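Lytic polysaccharide monooxygenase (Neurospora crassa, PDB 4QI8) probably cleaves crystalline and amorphous cellulose, using a copper centre to oxidise the glycosidic bonds of its beta-1,4-linked chains. Local coordinates at residues Ile40-Ser45 against Ile158-Leu163; Met76-Ala81 against Tyr136-Glu141. All coordinates share one frame; numbering follows the deposited sequence.

In the fold
Both contacts involve the six-stranded mixed sheet of the AA9 beta-sandwich, and their centres lie about 8 Å apart. Along the chain the order is 40-45, 76-81, 136-141, 158-163, so the strand pairing of contact 2 falls within the span that the Cys-42 to Cys-160 disulfide of contact 1 bridges. Strands 134-144 and 155-166 are successive in sequence and neighbours in the sheet, where Ala-161 N probably hydrogen-bonds to Leu-138 O. From contact 2, Arg-139 reaches to helix 39-42, and its NH2 probably donates to Ile-40 O. The short helix is thus tied covalently to strand 155-166 and by hydrogen bonding to its neighbour 134-144. Strand 155-166 also carries Tyr-157, a copper-site residue.

Contact 1 (Ile40-Ser45 against Ile158-Leu163); sequences IRCFQS and ISCAQL
Cys-42 and Cys-160 join the short helix 39-42 to strand 155-166 of the AA9 beta-sandwich through a disulfide with a chi3 of -83°. Beside this bridge the main bump is Ile-158, whose two methyls, CG2 and CD1, fit against the carbonyls of the helical turn. Its CG2 lies 3.5 Å from Arg-41 O and also approaches the backbone at Cys-42 and Phe-43. The other methyl, CD1, sits 3.5 Å from Ile-40 O and meets Ile-40 CD1 at 3.9 Å, where the two isoleucines cross obliquely. Chi1 of Ile-158 (-66°) sets the branches apart, CG1 anti to the carbonyl carbon and CG2 anti to the backbone N, and an extended chi2 (159°) carries CD1 on to Ile-40. At Phe-43 the chain leaves the helix with a positive phi, and Phe-43 CB is directed toward the strand. The phenyl ring is turned edge-on to Ile-158, with CD2 3.5 Å from Ile-158 O, which lies near the ring plane. No direct hydrogen bond links the two segments; instead, a water joins their backbones, donating to Cys-42 O and accepting from Cys-160 N, each 2.8 Å away.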
loop_
_atom_site.group_PDB
_atom_site.type_symbol
_atom_site.label_atom_id
_atom_site.label_comp_id
_atom_site.label_asym_id
_atom_site.label_seq_id
_atom_site.Cartn_x
_atom_site.Cartn_y
_atom_site.Cartn_z
ATOM N N ILE A 40 -1.103 7.202 -8.216
ATOM C CA ILE A 40 -0.587 5.860 -7.899
ATOM C C ILE A 40 0.118 5.865 -6.547
ATOM O O ILE A 40 0.334 4.819 -5.934
ATOM C CB ILE A 40 0.304 5.295 -9.035
ATOM C CG1 ILE A 40 0.379 3.757 -9.012
ATOM C CG2 ILE A 40 1.694 5.901 -8.966
ATOM C CD1 ILE A 40 -0.936 3.072 -9.376
ATOM N N ARG A 41 0.524 7.055 -6.085
ATOM C CA ARG A 41 1.283 7.104 -4.844
ATOM C C ARG A 41 0.360 7.005 -3.620
ATOM O O ARG A 41 0.348 5.999 -2.937
ATOM C CB ARG A 41 2.160 8.383 -4.815
ATOM C CG ARG A 41 3.002 8.507 -3.564
ATOM C CD ARG A 41 3.917 9.740 -3.556
ATOM N NE ARG A 41 3.196 10.961 -3.907
ATOM C CZ ARG A 41 3.241 11.634 -5.064
ATOM N NH1 ARG A 41 4.007 11.277 -6.108
ATOM N NH2 ARG A 41 2.501 12.741 -5.182
ATOM N N CYS A 42 -0.445 8.039 -3.399
ATOM C CA CYS A 42 -1.368 8.110 -2.259
ATOM C C CYS A 42 -2.799 8.470 -2.686
ATOM O O CYS A 42 -3.593 8.903 -1.854
ATOM C CB CYS A 42 -0.870 9.086 -1.168
ATOM S SG CYS A 42 0.668 8.536 -0.414
ATOM N N PHE A 43 -3.107 8.268 -3.957
ATOM C CA PHE A 43 -4.438 8.553 -4.505
ATOM C C PHE A 43 -4.850 10.013 -4.276
ATOM O O PHE A 43 -6.016 10.299 -3.990
ATOM C CB PHE A 43 -5.508 7.571 -3.953
ATOM C CG PHE A 43 -6.597 7.176 -4.953
ATOM C CD1 PHE A 43 -6.955 7.996 -6.021
ATOM C CD2 PHE A 43 -7.266 5.963 -4.802
ATOM C CE1 PHE A 43 -7.935 7.609 -6.918
ATOM C CE2 PHE A 43 -8.245 5.581 -5.697
ATOM C CZ PHE A 43 -8.570 6.393 -6.760
ATOM N N GLN A 44 -3.903 10.936 -4.441
ATOM C CA GLN A 44 -4.216 12.358 -4.335
ATOM C C GLN A 44 -3.587 13.132 -5.476
ATOM O O GLN A 44 -2.374 13.315 -5.525
ATOM C CB GLN A 44 -3.723 12.949 -3.019
ATOM C CG GLN A 44 -4.404 12.408 -1.780
ATOM C CD GLN A 44 -4.020 13.206 -0.545
ATOM O OE1 GLN A 44 -2.870 13.646 -0.412
ATOM N NE2 GLN A 44 -4.978 13.412 0.360
ATOM N N SER A 45 -4.409 13.643 -6.384
ATOM C CA SER A 45 -3.881 14.549 -7.395
ATOM C C SER A 45 -3.445 15.877 -6.774
ATOM O O SER A 45 -2.510 16.511 -7.255
ATOM C CB SER A 45 -4.903 14.823 -8.485
ATOM O OG SER A 45 -5.290 13.634 -9.131
ATOM N N ILE A 158 -5.981 2.469 -3.309
ATOM C CA ILE A 158 -4.810 3.000 -2.607
ATOM C C ILE A 158 -5.199 4.008 -1.534
ATOM O O ILE A 158 -6.135 4.791 -1.734
ATOM C CB ILE A 158 -3.869 3.698 -3.624
ATOM C CG1 ILE A 158 -3.285 2.676 -4.600
ATOM C CG2 ILE A 158 -2.751 4.480 -2.931
ATOM C CD1 ILE A 158 -2.776 3.306 -5.896
ATOM N N SER A 159 -4.443 4.032 -0.435
ATOM C CA SER A 159 -4.391 5.221 0.413
ATOM C C SER A 159 -3.061 5.237 1.148
ATOM O O SER A 159 -2.302 4.270 1.105
ATOM C CB SER A 159 -5.552 5.257 1.420
ATOM O OG SER A 159 -5.346 4.273 2.413
ATOM N N CYS A 160 -2.811 6.341 1.857
ATOM C CA CYS A 160 -1.611 6.495 2.671
ATOM C C CYS A 160 -1.920 7.047 4.051
ATOM O O CYS A 160 -2.597 8.059 4.184
ATOM C CB CYS A 160 -0.624 7.455 2.020
ATOM S SG CYS A 160 0.073 6.824 0.494
ATOM N N ALA A 161 -1.367 6.378 5.058
ATOM C CA ALA A 161 -1.490 6.777 6.453
ATOM C C ALA A 161 -0.258 7.521 6.945
ATOM O O ALA A 161 0.856 7.263 6.493
ATOM C CB ALA A 161 -1.732 5.556 7.321
ATOM N N GLN A 162 -0.479 8.448 7.870
ATOM C CA GLN A 162 0.595 9.160 8.544
ATOM C C GLN A 162 0.882 8.509 9.883
ATOM O O GLN A 162 -0.009 8.408 10.733
ATOM C CB GLN A 162 0.245 10.647 8.730
ATOM C CG GLN A 162 0.069 11.365 7.398
ATOM C CD GLN A 162 -0.176 12.861 7.470
ATOM O OE1 GLN A 162 -0.442 13.492 6.439
ATOM N NE2 GLN A 162 -0.072 13.446 8.667
ATOM N N LEU A 163 2.129 8.074 10.054
ATOM C CA LEU A 163 2.597 7.408 11.274
ATOM C C LEU A 163 3.772 8.135 11.899
ATOM O O LEU A 163 4.574 8.771 11.213
ATOM C CB LEU A 163 3.075 5.980 10.986
ATOM C CG LEU A 163 2.126 5.043 10.255
ATOM C CD1 LEU A 163 2.782 3.674 10.124
ATOM C CD2 LEU A 163 0.777 4.931 10.961
HETATM O O HOH W 1 -4.326 8.498 0.834
#

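Contact 2 (Met76-Ala81 against Tyr136-Glu141); sequences MQFYLA and YLLRAE
Gln-77 and Glu-141 form a hydrogen-bonded pair at one end of an antiparallel ladder that continues through Tyr-79 with Arg-139 to Ala-81 with Leu-137. The polar end is tightly packed. Gln-77 NE2 donates to Glu-141 OE1 (3.0 Å), reaching it from above the carboxylate plane; Tyr-185 OH hydrogen-bonds to the same oxygen, while Asn-206 ND2 holds Gln-77 OE1. Glu-141 OE2 takes Arg-139 NH2 in a salt bridge of 2.8 Å. Chi1 of 79° places Glu-141 CG between its backbone N and carbonyl carbon, directing the carboxylate toward Gln-77 and Arg-139. The Arg-139 side chain runs alongside that of Tyr-79, the guanidinium plane 79° from the ring, with NH1 3.5 Å from Tyr-79 CD1. With an alanine in place of Glu-141, Arg-139 would probably be left without its buried counter-charge and Gln-77 NE2 without this acceptor. Every touching residue is buried, so the contact has no solvent side, but its looser parts are plain. On the polar face a water donates to Gln-77 O and Arg-139 O, while Ala-81 and Leu-137 meet mainly through their backbones. The opposite face is apolar: Phe-78 CE1 touches Ala-140 CB at 3.6 Å, and Leu-80 CD2 meets Leu-138 CD1 at 3.9 Å. Strands 99-104 and 155-166 flank the pair within the sheet, and Phe-123 and Val-125 of strand 122-126, in the other sheet, pack against Phe-78.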
loop_
_atom_site.group_PDB
_atom_site.type_symbol
_atom_site.label_atom_id
_atom_site.label_comp_id
_atom_site.label_asym_id
_atom_site.label_seq_id
_atom_site.Cartn_x
_atom_site.Cartn_y
_atom_site.Cartn_z
ATOM N N MET A 76 -2.848 -7.606 -1.878
ATOM C CA MET A 76 -2.489 -6.470 -1.038
ATOM C C MET A 76 -0.978 -6.291 -1.015
ATOM O O MET A 76 -0.224 -7.274 -0.955
ATOM C CB MET A 76 -2.938 -6.682 0.406
ATOM C CG MET A 76 -4.423 -6.699 0.614
ATOM S SD MET A 76 -5.253 -5.143 0.198
ATOM C CE MET A 76 -4.427 -4.003 1.263
ATOM N N GLN A 77 -0.534 -5.038 -1.000
ATOM C CA GLN A 77 0.879 -4.712 -0.792
ATOM C C GLN A 77 0.958 -3.466 0.085
ATOM O O GLN A 77 0.095 -2.588 0.004
ATOM C CB GLN A 77 1.619 -4.500 -2.120
ATOM C CG GLN A 77 1.265 -5.540 -3.167
ATOM C CD GLN A 77 2.226 -5.642 -4.340
ATOM O OE1 GLN A 77 2.453 -6.735 -4.853
ATOM N NE2 GLN A 77 2.775 -4.519 -4.781
ATOM N N PHE A 78 1.994 -3.395 0.917
ATOM C CA PHE A 78 2.220 -2.246 1.793
ATOM C C PHE A 78 3.654 -1.754 1.675
ATOM O O PHE A 78 4.595 -2.552 1.606
ATOM C CB PHE A 78 1.931 -2.600 3.265
ATOM C CG PHE A 78 0.486 -2.909 3.553
ATOM C CD1 PHE A 78 -0.425 -1.885 3.781
ATOM C CD2 PHE A 78 0.035 -4.222 3.593
ATOM C CE1 PHE A 78 -1.743 -2.169 4.047
ATOM C CE2 PHE A 78 -1.296 -4.501 3.841
ATOM C CZ PHE A 78 -2.181 -3.474 4.065
ATOM N N TYR A 79 3.811 -0.432 1.689
ATOM C CA TYR A 79 5.106 0.217 1.614
ATOM C C TYR A 79 5.209 1.278 2.703
ATOM O O TYR A 79 4.208 1.898 3.083
ATOM C CB TYR A 79 5.298 0.932 0.284
ATOM C CG TYR A 79 5.378 0.096 -0.974
ATOM C CD1 TYR A 79 4.256 -0.514 -1.516
ATOM C CD2 TYR A 79 6.591 -0.039 -1.659
ATOM C CE1 TYR A 79 4.342 -1.244 -2.708
ATOM C CE2 TYR A 79 6.674 -0.742 -2.847
ATOM C CZ TYR A 79 5.561 -1.345 -3.362
ATOM O OH TYR A 79 5.672 -2.024 -4.548
ATOM N N LEU A 80 6.438 1.516 3.150
ATOM C CA LEU A 80 6.748 2.636 4.028
ATOM C C LEU A 80 7.674 3.630 3.341
ATOM O O LEU A 80 8.476 3.258 2.481
ATOM C CB LEU A 80 7.475 2.136 5.273
ATOM C CG LEU A 80 6.608 1.463 6.333
ATOM C CD1 LEU A 80 7.470 0.801 7.408
ATOM C CD2 LEU A 80 5.654 2.467 6.989
ATOM N N ALA A 81 7.582 4.891 3.759
ATOM C CA ALA A 81 8.532 5.923 3.344
ATOM C C ALA A 81 8.780 6.828 4.534
ATOM O O ALA A 81 7.835 7.314 5.151
ATOM C CB ALA A 81 7.997 6.723 2.165
ATOM N N TYR A 136 6.578 8.601 9.190
ATOM C CA TYR A 136 6.495 7.757 8.004
ATOM C C TYR A 136 5.131 7.863 7.340
ATOM O O TYR A 136 4.112 8.067 8.015
ATOM C CB TYR A 136 6.661 6.279 8.365
ATOM C CG TYR A 136 8.066 5.792 8.641
ATOM C CD1 TYR A 136 8.688 6.041 9.863
ATOM C CD2 TYR A 136 8.752 5.045 7.698
ATOM C CE1 TYR A 136 9.964 5.574 10.124
ATOM C CE2 TYR A 136 10.024 4.566 7.948
ATOM C CZ TYR A 136 10.619 4.822 9.164
ATOM O OH TYR A 136 11.891 4.332 9.372
ATOM N N LEU A 137 5.113 7.670 6.021
ATOM C CA LEU A 137 3.894 7.323 5.325
ATOM C C LEU A 137 3.833 5.813 5.159
ATOM O O LEU A 137 4.846 5.174 4.841
ATOM C CB LEU A 137 3.849 7.980 3.950
ATOM C CG LEU A 137 3.871 9.507 3.976
ATOM C CD1 LEU A 137 3.962 10.068 2.561
ATOM C CD2 LEU A 137 2.637 10.042 4.665
ATOM N N LEU A 138 2.632 5.264 5.350
ATOM C CA LEU A 138 2.345 3.861 5.093
ATOM C C LEU A 138 1.343 3.798 3.957
ATOM O O LEU A 138 0.202 4.232 4.109
ATOM C CB LEU A 138 1.785 3.183 6.338
ATOM C CG LEU A 138 1.296 1.741 6.162
ATOM C CD1 LEU A 138 2.399 0.772 5.760
ATOM C CD2 LEU A 138 0.627 1.285 7.438
ATOM N N ARG A 139 1.799 3.314 2.807
ATOM C CA ARG A 139 0.968 3.197 1.619
ATOM C C ARG A 139 0.345 1.808 1.568
ATOM O O ARG A 139 1.052 0.802 1.615
ATOM C CB ARG A 139 1.811 3.451 0.363
ATOM C CG ARG A 139 1.097 3.251 -0.959
ATOM C CD ARG A 139 2.042 3.557 -2.110
ATOM N NE ARG A 139 1.416 3.363 -3.416
ATOM C CZ ARG A 139 1.301 2.192 -4.024
ATOM N NH1 ARG A 139 1.808 1.099 -3.461
ATOM N NH2 ARG A 139 0.693 2.111 -5.198
ATOM N N ALA A 140 -0.982 1.781 1.448
ATOM C CA ALA A 140 -1.766 0.566 1.255
ATOM C C ALA A 140 -2.199 0.501 -0.192
ATOM O O ALA A 140 -2.665 1.500 -0.735
ATOM C CB ALA A 140 -3.000 0.606 2.133
ATOM N N GLU A 141 -2.084 -0.675 -0.800
ATOM C CA GLU A 141 -2.705 -0.898 -2.090
ATOM C C GLU A 141 -3.271 -2.296 -2.191
ATOM O O GLU A 141 -2.691 -3.264 -1.696
ATOM C CB GLU A 141 -1.762 -0.635 -3.266
ATOM C CG GLU A 141 -0.769 -1.744 -3.561
ATOM C CD GLU A 141 0.248 -1.386 -4.634
ATOM O OE1 GLU A 141 1.401 -1.851 -4.493
ATOM O OE2 GLU A 141 -0.069 -0.606 -5.567
HETATM O O HOH W 2 1.212 -0.094 -0.878
#